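Local coordinates for protein AxyAgu115A (Amphibacillus xylanus NBRC 15112, PDB 6NPS) that probably hydrolyses glycosidic bonds to glucuronic acid side groups of arabinoglucuronoxylan, as an alpha-glucuronidase of glycoside hydrolase family 115, at residues K55-D58 with M59-R62; E278-T281 with K282-D286; T565-F568 with A569-Y573; S795-A798 with E799-A802. The protein carries 3 engineered substitutions. All coordinates share one frame; numbering follows the deposited sequence.

Contact 1: residues K55-D58 with M59-R62; sequences KDRD and MLSR
Met59 N donates to Asp56 O at 3.0 Å, with an N-H...O angle of 154°, and this bond closes a tight turn that leads into the short strand beginning near Leu60. The donor stands well above the carbonyl plane of Asp56 instead of meeting a lone pair. A second, weak bond follows one residue later, from Leu60 N to Arg57 O at 3.5 Å, so the turn runs on as a short 3-10 segment. The Asp56 carboxylate adds a further bond to the bend: OD1 accepts from Asp58 N at 2.7 Å, an Asx turn. With CG anti to the nitrogen of Asp56 (chi1 -176°), the carboxylate is placed to receive this N-H, which comes to the anti side of OD1, tilted 23° from the carboxylate plane. A water lying 2.7 Å from Leu60 O and 3.2 Å from Asp58 O can link the turn to the start of the strand.

Packing is thinner. The methylene CG of Met59 lies against Asp56, its closest approach being 3.4 Å to Asp56 CB. The thioether of Met59 then bends away. On the other flank, Leu60 CD1 approaches Arg57 CG at 4.4 Å, while Leu60 also packs on Ile106 and Val109. The guanidinium of Arg57 turns to Glu78, with a salt bridge, and to Tyr23.

Here a turn at the protein surface illustrates how one aspartate can use both its carbonyl and its carboxylate: two backbone N-H groups are engaged by a single residue, which should stiffen the entry to the strand.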
ATOM      1  N   LYS A  55      61.270  28.822 -34.095  1.00 60.48           N
ATOM      2  CA  LYS A  55      62.532  28.364 -33.536  1.00 66.88           C
ATOM      3  C   LYS A  55      63.664  29.360 -33.738  1.00 67.83           C
ATOM      4  O   LYS A  55      64.726  29.197 -33.131  1.00 71.77           O
ATOM      5  CB  LYS A  55      62.927  27.017 -34.150  1.00 73.30           C
ATOM      6  CG  LYS A  55      61.869  25.953 -33.995  1.00 80.28           C
ATOM      7  CD  LYS A  55      62.100  24.801 -34.965  1.00 90.59           C
ATOM      8  CE  LYS A  55      60.782  24.153 -35.391  1.00 97.64           C
ATOM      9  NZ  LYS A  55      60.978  23.140 -36.474  1.00102.34           N
ATOM     10  N   ASP A  56      63.468  30.384 -34.560  1.00 65.75           N
ATOM     11  CA  ASP A  56      64.493  31.387 -34.827  1.00 65.38           C
ATOM     12  C   ASP A  56      64.258  32.581 -33.908  1.00 64.51           C
ATOM     13  O   ASP A  56      63.181  33.199 -33.940  1.00 63.93           O
ATOM     14  CB  ASP A  56      64.459  31.799 -36.300  1.00 68.35           C
ATOM     15  CG  ASP A  56      65.573  32.778 -36.681  1.00 80.46           C
ATOM     16  OD1 ASP A  56      65.987  33.600 -35.835  1.00 83.66           O
ATOM     17  OD2 ASP A  56      66.032  32.733 -37.845  1.00 86.61           O
ATOM     18  N   ARG A  57      65.232  32.904 -33.096  1.00 58.32           N
ATOM     19  CA  ARG A  57      65.073  34.006 -32.183  1.00 61.45           C
ATOM     20  C   ARG A  57      64.920  35.363 -32.840  1.00 63.11           C
ATOM     21  O   ARG A  57      64.360  36.258 -32.281  1.00 60.87           O
ATOM     22  CB  ARG A  57      66.190  34.046 -31.183  1.00 64.54           C
ATOM     23  CG  ARG A  57      66.057  32.999 -30.133  1.00 63.80           C
ATOM     24  CD  ARG A  57      67.346  32.285 -29.909  1.00 71.91           C
ATOM     25  NE  ARG A  57      68.024  32.866 -28.791  1.00 76.57           N
ATOM     26  CZ  ARG A  57      68.283  32.224 -27.679  1.00 71.61           C
ATOM     27  NH1 ARG A  57      67.912  31.000 -27.552  1.00 65.28           N
ATOM     28  NH2 ARG A  57      68.923  32.818 -26.722  1.00 70.53           N
ATOM     29  N   ASP A  58      65.483  35.536 -34.001  1.00 62.15           N
ATOM     30  CA  ASP A  58      65.281  36.809 -34.680  1.00 70.03           C
ATOM     31  C   ASP A  58      63.879  36.963 -35.249  1.00 57.63           C
ATOM     32  O   ASP A  58      63.540  38.046 -35.727  1.00 67.23           O
ATOM     33  CB  ASP A  58      66.312  36.969 -35.782  1.00 80.22           C
ATOM     34  CG  ASP A  58      67.657  37.384 -35.242  1.00 96.18           C
ATOM     35  OD1 ASP A  58      67.697  38.377 -34.477  1.00 99.35           O
ATOM     36  OD2 ASP A  58      68.667  36.732 -35.589  1.00103.91           O
ATOM     37  N   MET A  59      63.067  35.915 -35.180  1.00 55.59           N
ATOM     38  CA  MET A  59      61.700  35.969 -35.698  1.00 61.49           C
ATOM     39  C   MET A  59      60.639  36.206 -34.619  1.00 55.44           C
ATOM     40  O   MET A  59      59.441  36.154 -34.903  1.00 51.20           O
ATOM     41  CB  MET A  59      61.376  34.690 -36.475  1.00 66.06           C
ATOM     42  CG  MET A  59      62.454  34.273 -37.462  1.00 79.86           C
ATOM     43  SD  MET A  59      62.223  35.004 -39.094  1.00 98.31           S
ATOM     44  CE  MET A  59      60.676  34.249 -39.588  1.00 97.24           C
ATOM     45  N   LEU A  60      61.073  36.464 -33.388  1.00 51.79           N
ATOM     46  CA  LEU A  60      60.150  36.654 -32.283  1.00 51.29           C
ATOM     47  C   LEU A  60      59.539  38.051 -32.352  1.00 50.09           C
ATOM     48  O   LEU A  60      60.098  38.976 -32.949  1.00 52.13           O
ATOM     49  CB  LEU A  60      60.875  36.468 -30.953  1.00 48.55           C
ATOM     50  CG  LEU A  60      61.286  35.033 -30.630  1.00 50.63           C
ATOM     51  CD1 LEU A  60      62.166  34.976 -29.375  1.00 47.35           C
ATOM     52  CD2 LEU A  60      59.977  34.261 -30.411  1.00 47.68           C
ATOM     53  N   SER A  61      58.393  38.189 -31.713  1.00 48.18           N
ATOM     54  CA  SER A  61      57.755  39.488 -31.606  1.00 56.46           C
ATOM     55  C   SER A  61      58.484  40.338 -30.562  1.00 51.40           C
ATOM     56  O   SER A  61      59.190  39.823 -29.690  1.00 52.75           O
ATOM     57  CB  SER A  61      56.276  39.285 -31.247  1.00 58.04           C
ATOM     58  OG  SER A  61      55.752  40.350 -30.476  1.00 66.42           O
ATOM     59  N   ARG A  62      58.323  41.658 -30.659  1.00 50.87           N
ATOM     60  CA  ARG A  62      58.883  42.529 -29.626  1.00 53.34           C
ATOM     61  C   ARG A  62      58.432  42.135 -28.217  1.00 49.51           C
ATOM     62  O   ARG A  62      59.210  42.283 -27.270  1.00 50.05           O
ATOM     63  CB  ARG A  62      58.528  43.985 -29.920  1.00 64.45           C
ATOM     64  CG  ARG A  62      59.171  44.505 -31.196  1.00 80.58           C
ATOM     65  CD  ARG A  62      58.240  45.463 -31.931  1.00 92.54           C
ATOM     66  NE  ARG A  62      58.412  45.436 -33.385  1.00100.99           N
ATOM     67  CZ  ARG A  62      59.085  46.333 -34.097  1.00106.84           C
ATOM     68  NH1 ARG A  62      59.675  47.358 -33.501  1.00107.59           N
ATOM     69  NH2 ARG A  62      59.161  46.204 -35.417  1.00110.92           N
TER
HETATM   70  O   HOH W   1      62.527  40.077 -33.415  1.00 69.41           O

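Contact 2: residues E278-T281 with K282-D286; sequences EGIT and KFWED
One turn of the amphipathic helix 277-291 brings Ile280 and Trp284 together, four residues apart; Trp284 reaches helix 317-338, and Ile280 lies toward Tyr257 and Trp271. The methyl CG2 of Ile280 stands over one face of the indole, displaced toward the rim, and makes a CH-pi contact: it lies 3.5 Å from the centroid of the Trp284 six-membered ring, 14° off the ring normal. Its nearest ring atom is Trp284 CZ2, at 3.4 Å. A chi1 of -60° sets this touching branch of Ile280, CG2, anti to the backbone nitrogen and beside the carbonyl carbon. Beneath these side chains run the i+4 to i backbone hydrogen bonds of an alpha-helix, from Lys282 N to Glu278 O through to Glu285 N to Thr281 O; the one joining the pair itself, Trp284 N to Ile280 O, measures 3.0 Å.

The neighbourhood extends the pattern. Trp284 lies on Val327, Gln331 and Leu334 of helix 317-338, and Phe283 meets Tyr257 edge-to-face, whereas the hydroxyl of Thr281 turns back to Arg277 O. Exposed Glu278 and Lys282 occupy a different side of the helix. The whole is an i, i+4 aliphatic-aromatic pair with a CH-pi contact on one face of a regular alpha-helix, set between helices 256-260 and 317-338.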
ATOM      1  N   GLU A 278      52.089 -20.011 -10.827  1.00 58.04           N
ATOM      2  CA  GLU A 278      53.080 -19.657 -11.848  1.00 60.75           C
ATOM      3  C   GLU A 278      52.457 -18.876 -13.007  1.00 55.03           C
ATOM      4  O   GLU A 278      53.084 -17.960 -13.553  1.00 59.78           O
ATOM      5  CB  GLU A 278      53.770 -20.921 -12.366  1.00 66.39           C
ATOM      6  CG  GLU A 278      54.147 -21.889 -11.267  1.00 79.66           C
ATOM      7  CD  GLU A 278      53.203 -23.091 -11.181  1.00 92.09           C
ATOM      8  OE1 GLU A 278      52.040 -22.907 -10.741  1.00 89.21           O
ATOM      9  OE2 GLU A 278      53.627 -24.219 -11.565  1.00 95.40           O
ATOM     10  N   GLY A 279      51.241 -19.239 -13.411  1.00 50.38           N
ATOM     11  CA  GLY A 279      50.565 -18.486 -14.455  1.00 49.37           C
ATOM     12  C   GLY A 279      50.333 -17.035 -14.069  1.00 48.36           C
ATOM     13  O   GLY A 279      50.609 -16.115 -14.855  1.00 45.24           O
ATOM     14  N   ILE A 280      49.824 -16.808 -12.850  1.00 44.52           N
ATOM     15  CA  ILE A 280      49.549 -15.441 -12.405  1.00 46.09           C
ATOM     16  C   ILE A 280      50.843 -14.656 -12.244  1.00 47.26           C
ATOM     17  O   ILE A 280      50.900 -13.468 -12.557  1.00 43.36           O
ATOM     18  CB  ILE A 280      48.730 -15.432 -11.100  1.00 43.76           C
ATOM     19  CG1 ILE A 280      47.395 -16.134 -11.305  1.00 48.06           C
ATOM     20  CG2 ILE A 280      48.450 -13.979 -10.674  1.00 44.54           C
ATOM     21  CD1 ILE A 280      46.528 -15.426 -12.366  1.00 48.14           C
ATOM     22  N   THR A 281      51.916 -15.317 -11.805  1.00 50.92           N
ATOM     23  CA  THR A 281      53.207 -14.650 -11.643  1.00 50.47           C
ATOM     24  C   THR A 281      53.783 -14.202 -12.981  1.00 48.87           C
ATOM     25  O   THR A 281      54.295 -13.083 -13.097  1.00 45.41           O
ATOM     26  CB  THR A 281      54.177 -15.600 -10.945  1.00 53.81           C
ATOM     27  OG1 THR A 281      53.717 -15.830  -9.611  1.00 56.48           O
ATOM     28  CG2 THR A 281      55.578 -15.029 -10.919  1.00 49.46           C
ATOM     29  N   LYS A 282      53.747 -15.079 -13.996  1.00 44.42           N
ATOM     30  CA  LYS A 282      54.235 -14.699 -15.318  1.00 45.43           C
ATOM     31  C   LYS A 282      53.320 -13.665 -15.955  1.00 43.56           C
ATOM     32  O   LYS A 282      53.784 -12.796 -16.703  1.00 45.08           O
ATOM     33  CB  LYS A 282      54.386 -15.959 -16.221  1.00 49.99           C
ATOM     34  CG  LYS A 282      55.023 -15.663 -17.590  1.00 55.87           C
ATOM     35  CD  LYS A 282      56.557 -15.776 -17.575  1.00 68.80           C
ATOM     36  CE  LYS A 282      57.138 -15.869 -18.989  1.00 79.83           C
ATOM     37  NZ  LYS A 282      57.844 -17.162 -19.241  1.00 91.58           N
ATOM     38  N   PHE A 283      52.034 -13.686 -15.607  1.00 41.65           N
ATOM     39  CA  PHE A 283      51.131 -12.637 -16.052  1.00 39.43           C
ATOM     40  C   PHE A 283      51.578 -11.269 -15.533  1.00 38.03           C
ATOM     41  O   PHE A 283      51.699 -10.312 -16.310  1.00 37.81           O
ATOM     42  CB  PHE A 283      49.706 -12.996 -15.612  1.00 40.33           C
ATOM     43  CG  PHE A 283      48.651 -12.016 -16.052  1.00 41.30           C
ATOM     44  CD1 PHE A 283      48.368 -11.827 -17.404  1.00 42.36           C
ATOM     45  CD2 PHE A 283      47.905 -11.329 -15.104  1.00 42.64           C
ATOM     46  CE1 PHE A 283      47.351 -10.899 -17.791  1.00 42.99           C
ATOM     47  CE2 PHE A 283      46.905 -10.401 -15.472  1.00 42.35           C
ATOM     48  CZ  PHE A 283      46.616 -10.203 -16.829  1.00 40.36           C
ATOM     49  N   TRP A 284      51.869 -11.169 -14.223  1.00 38.01           N
ATOM     50  CA  TRP A 284      52.327  -9.917 -13.619  1.00 39.29           C
ATOM     51  C   TRP A 284      53.705  -9.519 -14.141  1.00 39.77           C
ATOM     52  O   TRP A 284      53.970  -8.330 -14.366  1.00 40.08           O
ATOM     53  CB  TRP A 284      52.339 -10.058 -12.092  1.00 39.34           C
ATOM     54  CG  TRP A 284      50.948 -10.119 -11.497  1.00 42.52           C
ATOM     55  CD1 TRP A 284      49.811  -9.584 -12.033  1.00 42.36           C
ATOM     56  CD2 TRP A 284      50.560 -10.723 -10.256  1.00 37.86           C
ATOM     57  NE1 TRP A 284      48.735  -9.824 -11.197  1.00 43.58           N
ATOM     58  CE2 TRP A 284      49.181 -10.517 -10.101  1.00 41.03           C
ATOM     59  CE3 TRP A 284      51.257 -11.385  -9.250  1.00 43.84           C
ATOM     60  CZ2 TRP A 284      48.470 -10.986  -8.994  1.00 44.48           C
ATOM     61  CZ3 TRP A 284      50.540 -11.846  -8.135  1.00 42.54           C
ATOM     62  CH2 TRP A 284      49.169 -11.651  -8.027  1.00 39.47           C
ATOM     63  N   GLU A 285      54.586 -10.496 -14.333  1.00 38.63           N
ATOM     64  CA  GLU A 285      55.900 -10.235 -14.923  1.00 39.66           C
ATOM     65  C   GLU A 285      55.797  -9.647 -16.336  1.00 40.33           C
ATOM     66  O   GLU A 285      56.478  -8.668 -16.665  1.00 41.59           O
ATOM     67  CB  GLU A 285      56.718 -11.536 -14.966  1.00 41.38           C
ATOM     68  CG  GLU A 285      58.070 -11.332 -15.594  1.00 46.92           C
ATOM     69  CD  GLU A 285      58.789 -12.657 -15.915  1.00 61.17           C
ATOM     70  OE1 GLU A 285      58.308 -13.729 -15.487  1.00 65.70           O
ATOM     71  OE2 GLU A 285      59.828 -12.609 -16.607  1.00 65.60           O
ATOM     72  N   ASP A 286      54.982 -10.256 -17.211  1.00 39.48           N
ATOM     73  CA  ASP A 286      54.846  -9.709 -18.560  1.00 37.94           C
ATOM     74  C   ASP A 286      54.169  -8.342 -18.547  1.00 42.49           C
ATOM     75  O   ASP A 286      54.493  -7.478 -19.377  1.00 43.29           O
ATOM     76  CB  ASP A 286      54.101 -10.710 -19.439  1.00 38.97           C
ATOM     77  CG  ASP A 286      55.023 -11.888 -19.872  1.00 53.66           C
ATOM     78  OD1 ASP A 286      56.174 -11.912 -19.377  1.00 59.48           O
ATOM     79  OD2 ASP A 286      54.626 -12.758 -20.689  1.00 57.68           O
TER

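Contact 3: residues T565-F568 with A569-Y573; sequences TAYF and ALVYY
Tyr567 O accepts two backbone N-H groups at a wider, pi-type turn within the long helix 564-596. Val571 N reaches it at 2.8 Å and Tyr572 N at 2.9 Å, from opposite faces of the carbonyl plane. Before this point the bonding is alpha-helical, as in Ala569 N to Thr565 O at 2.9 Å; beyond it Tyr573 N skips to Phe568 O at 2.8 Å, five residues back and nearly straight at 164°. The stretch is thus a worked example of a pi-type turn that moves the bonding from i+4 to i+5, with Tyr567 O taking both donors at the changeover.

The aromatic and apolar packing follows the same shift. The ring of Tyr567 divides its contacts, with CE1 against Val571 CG1 and CE2 against Tyr572 CB at 3.5 Å, so that a residue at i+4 and one at i+5 share it. Its side chain crosses that of Val571 at about a right angle. Phe568 likewise serves two partners: its ring and that of Tyr572 meet obliquely, with planes at 35°; CE1 meets Tyr572 CD2, and CE2 the CB of Tyr573.

Outside the helix, Tyr572 and Tyr567 pack on helix 537-558, and the Tyr567 hydroxyl bonds to Ala552 O. Phe568 faces helix 601-629, where Tyr573 stacks on Tyr623. Phe568 has CG anti to the nitrogen (chi1 -171°), from where CE2 settles 3.7 Å from Tyr573 CB.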
ATOM      1  N   THR A 565      25.610  26.284 -25.000  1.00 39.26           N
ATOM      2  CA  THR A 565      26.027  24.905 -24.751  1.00 41.09           C
ATOM      3  C   THR A 565      26.623  24.744 -23.352  1.00 36.62           C
ATOM      4  O   THR A 565      26.310  23.782 -22.638  1.00 37.46           O
ATOM      5  CB  THR A 565      27.037  24.460 -25.831  1.00 49.36           C
ATOM      6  OG1 THR A 565      26.365  24.302 -27.090  1.00 53.40           O
ATOM      7  CG2 THR A 565      27.666  23.147 -25.459  1.00 51.00           C
ATOM      8  N   ALA A 566      27.475  25.686 -22.943  1.00 32.64           N
ATOM      9  CA  ALA A 566      28.072  25.648 -21.609  1.00 36.50           C
ATOM     10  C   ALA A 566      27.037  25.852 -20.516  1.00 31.52           C
ATOM     11  O   ALA A 566      27.049  25.143 -19.512  1.00 33.69           O
ATOM     12  CB  ALA A 566      29.190  26.702 -21.510  1.00 36.89           C
ATOM     13  N   TYR A 567      26.136  26.825 -20.670  1.00 31.89           N
ATOM     14  CA  TYR A 567      25.045  26.956 -19.711  1.00 31.90           C
ATOM     15  C   TYR A 567      24.261  25.642 -19.590  1.00 29.74           C
ATOM     16  O   TYR A 567      24.015  25.134 -18.484  1.00 30.20           O
ATOM     17  CB  TYR A 567      24.114  28.118 -20.104  1.00 31.23           C
ATOM     18  CG  TYR A 567      22.928  28.161 -19.175  1.00 34.13           C
ATOM     19  CD1 TYR A 567      23.088  28.494 -17.831  1.00 35.17           C
ATOM     20  CD2 TYR A 567      21.664  27.823 -19.619  1.00 31.77           C
ATOM     21  CE1 TYR A 567      22.029  28.483 -16.962  1.00 33.86           C
ATOM     22  CE2 TYR A 567      20.601  27.808 -18.755  1.00 29.66           C
ATOM     23  CZ  TYR A 567      20.793  28.154 -17.440  1.00 33.16           C
ATOM     24  OH  TYR A 567      19.724  28.132 -16.587  1.00 34.72           O
ATOM     25  N   PHE A 568      23.896  25.056 -20.720  1.00 30.28           N
ATOM     26  CA  PHE A 568      23.079  23.845 -20.698  1.00 31.13           C
ATOM     27  C   PHE A 568      23.815  22.679 -20.034  1.00 34.56           C
ATOM     28  O   PHE A 568      23.269  21.994 -19.165  1.00 33.56           O
ATOM     29  CB  PHE A 568      22.689  23.460 -22.134  1.00 30.51           C
ATOM     30  CG  PHE A 568      21.670  22.361 -22.182  1.00 34.90           C
ATOM     31  CD1 PHE A 568      20.315  22.663 -22.275  1.00 36.22           C
ATOM     32  CD2 PHE A 568      22.048  21.031 -22.096  1.00 34.61           C
ATOM     33  CE1 PHE A 568      19.359  21.650 -22.289  1.00 36.94           C
ATOM     34  CE2 PHE A 568      21.098  20.020 -22.088  1.00 32.89           C
ATOM     35  CZ  PHE A 568      19.749  20.335 -22.195  1.00 35.48           C
ATOM     36  N   ALA A 569      25.053  22.412 -20.458  1.00 28.86           N
ATOM     37  CA  ALA A 569      25.757  21.245 -19.941  1.00 34.88           C
ATOM     38  C   ALA A 569      26.196  21.422 -18.491  1.00 31.73           C
ATOM     39  O   ALA A 569      26.202  20.449 -17.732  1.00 33.42           O
ATOM     40  CB  ALA A 569      26.968  20.939 -20.821  1.00 37.80           C
ATOM     41  N   LEU A 570      26.518  22.646 -18.068  1.00 31.82           N
ATOM     42  CA  LEU A 570      27.045  22.855 -16.727  1.00 31.56           C
ATOM     43  C   LEU A 570      25.969  23.206 -15.704  1.00 33.95           C
ATOM     44  O   LEU A 570      26.174  22.971 -14.504  1.00 34.80           O
ATOM     45  CB  LEU A 570      28.110  23.975 -16.745  1.00 30.22           C
ATOM     46  CG  LEU A 570      29.417  23.657 -17.526  1.00 38.23           C
ATOM     47  CD1 LEU A 570      30.417  24.821 -17.542  1.00 39.18           C
ATOM     48  CD2 LEU A 570      30.118  22.386 -17.011  1.00 36.13           C
ATOM     49  N   VAL A 571      24.876  23.853 -16.115  1.00 28.47           N
ATOM     50  CA  VAL A 571      23.938  24.363 -15.116  1.00 29.85           C
ATOM     51  C   VAL A 571      22.531  23.820 -15.394  1.00 29.66           C
ATOM     52  O   VAL A 571      21.897  23.208 -14.530  1.00 29.42           O
ATOM     53  CB  VAL A 571      23.954  25.902 -15.104  1.00 30.48           C
ATOM     54  CG1 VAL A 571      22.948  26.424 -14.077  1.00 29.99           C
ATOM     55  CG2 VAL A 571      25.373  26.398 -14.817  1.00 32.65           C
ATOM     56  N   TYR A 572      22.026  24.046 -16.603  1.00 28.75           N
ATOM     57  CA  TYR A 572      20.621  23.756 -16.862  1.00 26.61           C
ATOM     58  C   TYR A 572      20.329  22.255 -16.788  1.00 31.56           C
ATOM     59  O   TYR A 572      19.380  21.830 -16.125  1.00 26.11           O
ATOM     60  CB  TYR A 572      20.233  24.328 -18.234  1.00 27.50           C
ATOM     61  CG  TYR A 572      18.750  24.228 -18.541  1.00 32.40           C
ATOM     62  CD1 TYR A 572      17.855  25.211 -18.087  1.00 29.71           C
ATOM     63  CD2 TYR A 572      18.250  23.166 -19.296  1.00 34.80           C
ATOM     64  CE1 TYR A 572      16.485  25.110 -18.387  1.00 35.83           C
ATOM     65  CE2 TYR A 572      16.901  23.055 -19.594  1.00 37.01           C
ATOM     66  CZ  TYR A 572      16.031  24.032 -19.145  1.00 39.98           C
ATOM     67  OH  TYR A 572      14.705  23.925 -19.443  1.00 44.02           O
ATOM     68  N   TYR A 573      21.110  21.430 -17.493  1.00 30.48           N
ATOM     69  CA  TYR A 573      20.815  19.996 -17.504  1.00 28.96           C
ATOM     70  C   TYR A 573      20.939  19.359 -16.110  1.00 27.56           C
ATOM     71  O   TYR A 573      19.991  18.686 -15.678  1.00 30.15           O
ATOM     72  CB  TYR A 573      21.717  19.318 -18.556  1.00 30.24           C
ATOM     73  CG  TYR A 573      21.636  17.810 -18.494  1.00 29.66           C
ATOM     74  CD1 TYR A 573      20.477  17.151 -18.867  1.00 32.11           C
ATOM     75  CD2 TYR A 573      22.709  17.050 -18.041  1.00 38.60           C
ATOM     76  CE1 TYR A 573      20.381  15.757 -18.802  1.00 35.47           C
ATOM     77  CE2 TYR A 573      22.633  15.667 -17.981  1.00 32.77           C
ATOM     78  CZ  TYR A 573      21.455  15.036 -18.338  1.00 34.24           C
ATOM     79  OH  TYR A 573      21.352  13.674 -18.253  1.00 35.58           O
TER

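Contact 4: residues S795-A798 with E799-A802; sequences SIEA and EHFA
The imidazole of His800 and the side chain of Glu797 sit at the two ends of a type I beta turn, meeting obliquely: CB of Glu797 approaches His800 ND1 at 3.9 Å, while the glutamate carboxylate leads away to Thr826. Between them the turn is closed by a hydrogen bond from His800 N to Glu797 O at 2.8 Å, nearly straight at 164°, with the donor lying above the carbonyl plane. The chain bends again directly afterwards, as His800 is the centre of an inverse gamma turn.

Phe801 is oriented quite differently. With CG between the backbone nitrogen and carbonyl carbon (chi1 49°), it presents an edge to Ala798 O, which lies near the ring plane 3.4 Å from Phe801 CD1. The same oxygen takes a hydrogen bond from the hydroxyl of Tyr850, on strand 847-854, the strand against which Phe801 packs.

As an example of how a turn is tied to its surroundings, the loop leans on Glu962: OE2 of this residue bonds both to His800 ND1 and to the backbone N of Glu797, the two ends of the turn. Such a shared carboxylate would restrain the rotation of the imidazole and might raise its affinity for a proton.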
ATOM      1  N   SER A 795      12.222  20.816  18.982  1.00 30.61           N
ATOM      2  CA  SER A 795      13.068  20.481  17.851  1.00 37.70           C
ATOM      3  C   SER A 795      13.989  21.675  17.642  1.00 38.02           C
ATOM      4  O   SER A 795      13.514  22.809  17.481  1.00 35.89           O
ATOM      5  CB  SER A 795      12.244  20.174  16.602  1.00 34.98           C
ATOM      6  OG  SER A 795      13.072  20.103  15.449  1.00 35.24           O
ATOM      7  N   ILE A 796      15.297  21.407  17.639  1.00 35.42           N
ATOM      8  CA  ILE A 796      16.354  22.410  17.734  1.00 39.82           C
ATOM      9  C   ILE A 796      17.304  22.196  16.568  1.00 38.46           C
ATOM     10  O   ILE A 796      17.870  21.110  16.439  1.00 36.43           O
ATOM     11  CB  ILE A 796      17.136  22.276  19.051  1.00 38.50           C
ATOM     12  CG1 ILE A 796      16.226  22.506  20.258  1.00 37.85           C
ATOM     13  CG2 ILE A 796      18.319  23.238  19.062  1.00 38.61           C
ATOM     14  CD1 ILE A 796      16.861  22.100  21.569  1.00 39.52           C
ATOM     15  N   GLU A 797      17.491  23.206  15.720  1.00 39.59           N
ATOM     16  CA  GLU A 797      18.624  23.099  14.807  1.00 37.93           C
ATOM     17  C   GLU A 797      19.899  23.296  15.622  1.00 36.40           C
ATOM     18  O   GLU A 797      19.963  24.152  16.514  1.00 37.80           O
ATOM     19  CB  GLU A 797      18.534  24.089  13.651  1.00 39.86           C
ATOM     20  CG  GLU A 797      17.171  24.121  12.974  1.00 51.65           C
ATOM     21  CD  GLU A 797      17.001  23.176  11.772  1.00 64.13           C
ATOM     22  OE1 GLU A 797      17.713  22.153  11.637  1.00 66.28           O
ATOM     23  OE2 GLU A 797      16.115  23.480  10.943  1.00 71.41           O
ATOM     24  N   ALA A 798      20.890  22.441  15.361  1.00 32.38           N
ATOM     25  CA  ALA A 798      22.041  22.334  16.244  1.00 33.71           C
ATOM     26  C   ALA A 798      22.801  23.652  16.345  1.00 30.88           C
ATOM     27  O   ALA A 798      23.471  23.913  17.349  1.00 34.71           O
ATOM     28  CB  ALA A 798      22.953  21.187  15.739  1.00 34.21           C
ATOM     29  N   GLU A 799      22.723  24.487  15.315  1.00 30.86           N
ATOM     30  CA  GLU A 799      23.385  25.784  15.353  1.00 39.11           C
ATOM     31  C   GLU A 799      22.777  26.743  16.387  1.00 37.40           C
ATOM     32  O   GLU A 799      23.446  27.703  16.787  1.00 35.06           O
ATOM     33  CB  GLU A 799      23.348  26.364  13.938  1.00 47.89           C
ATOM     34  CG  GLU A 799      23.147  27.821  13.821  1.00 59.91           C
ATOM     35  CD  GLU A 799      22.819  28.269  12.409  1.00 64.30           C
ATOM     36  OE1 GLU A 799      23.200  27.581  11.434  1.00 53.77           O
ATOM     37  OE2 GLU A 799      22.213  29.358  12.286  1.00 76.47           O
ATOM     38  N   HIS A 800      21.573  26.468  16.890  1.00 33.07           N
ATOM     39  CA  HIS A 800      20.913  27.382  17.848  1.00 38.01           C
ATOM     40  C   HIS A 800      21.195  27.036  19.314  1.00 39.35           C
ATOM     41  O   HIS A 800      20.307  27.052  20.176  1.00 38.07           O
ATOM     42  CB  HIS A 800      19.415  27.426  17.559  1.00 35.95           C
ATOM     43  CG  HIS A 800      19.111  28.059  16.244  1.00 38.31           C
ATOM     44  ND1 HIS A 800      18.130  27.604  15.393  1.00 40.51           N
ATOM     45  CD2 HIS A 800      19.711  29.093  15.606  1.00 40.71           C
ATOM     46  CE1 HIS A 800      18.130  28.331  14.290  1.00 40.97           C
ATOM     47  NE2 HIS A 800      19.080  29.242  14.394  1.00 42.59           N
ATOM     48  N   PHE A 801      22.467  26.786  19.628  1.00 36.69           N
ATOM     49  CA  PHE A 801      22.875  26.671  21.014  1.00 34.18           C
ATOM     50  C   PHE A 801      22.908  28.042  21.672  1.00 40.54           C
ATOM     51  O   PHE A 801      23.125  29.067  21.020  1.00 41.20           O
ATOM     52  CB  PHE A 801      24.245  26.023  21.125  1.00 38.43           C
ATOM     53  CG  PHE A 801      25.265  26.615  20.222  1.00 35.75           C
ATOM     54  CD1 PHE A 801      25.538  26.024  19.006  1.00 41.33           C
ATOM     55  CD2 PHE A 801      25.966  27.744  20.594  1.00 38.54           C
ATOM     56  CE1 PHE A 801      26.501  26.546  18.160  1.00 39.86           C
ATOM     57  CE2 PHE A 801      26.928  28.286  19.744  1.00 41.70           C
ATOM     58  CZ  PHE A 801      27.202  27.659  18.521  1.00 33.96           C
ATOM     59  N   ALA A 802      22.707  28.046  22.986  1.00 40.29           N
ATOM     60  CA  ALA A 802      22.697  29.282  23.749  1.00 42.22           C
ATOM     61  C   ALA A 802      24.105  29.752  24.060  1.00 44.47           C
ATOM     62  O   ALA A 802      24.351  30.956  24.111  1.00 40.18           O
ATOM     63  CB  ALA A 802      21.901  29.094  25.055  1.00 38.40           C
TER

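Overall arrangement
From the N terminus the four contacts come strictly in series, none nested in or crossing another, and each is a local bend or helical turn that closes no long loop. Contact 1 leads into strand 60-61, beside the N-terminal mixed sheet. Contact 2 helps join helix 277-291 to helix 317-338 in the region of the eight-stranded parallel sheet. Contact 3 lies deeper, among helices 500-519, 537-558 and 601-629, its centre about 18 Å from the centre of the chain. Contact 4 links strand 794-797 to strand 803-808 in the C-terminal beta region. Contacts 1 and 4 are the farthest apart, their centres about 67 Å from each other on opposite sides of the chain's centre.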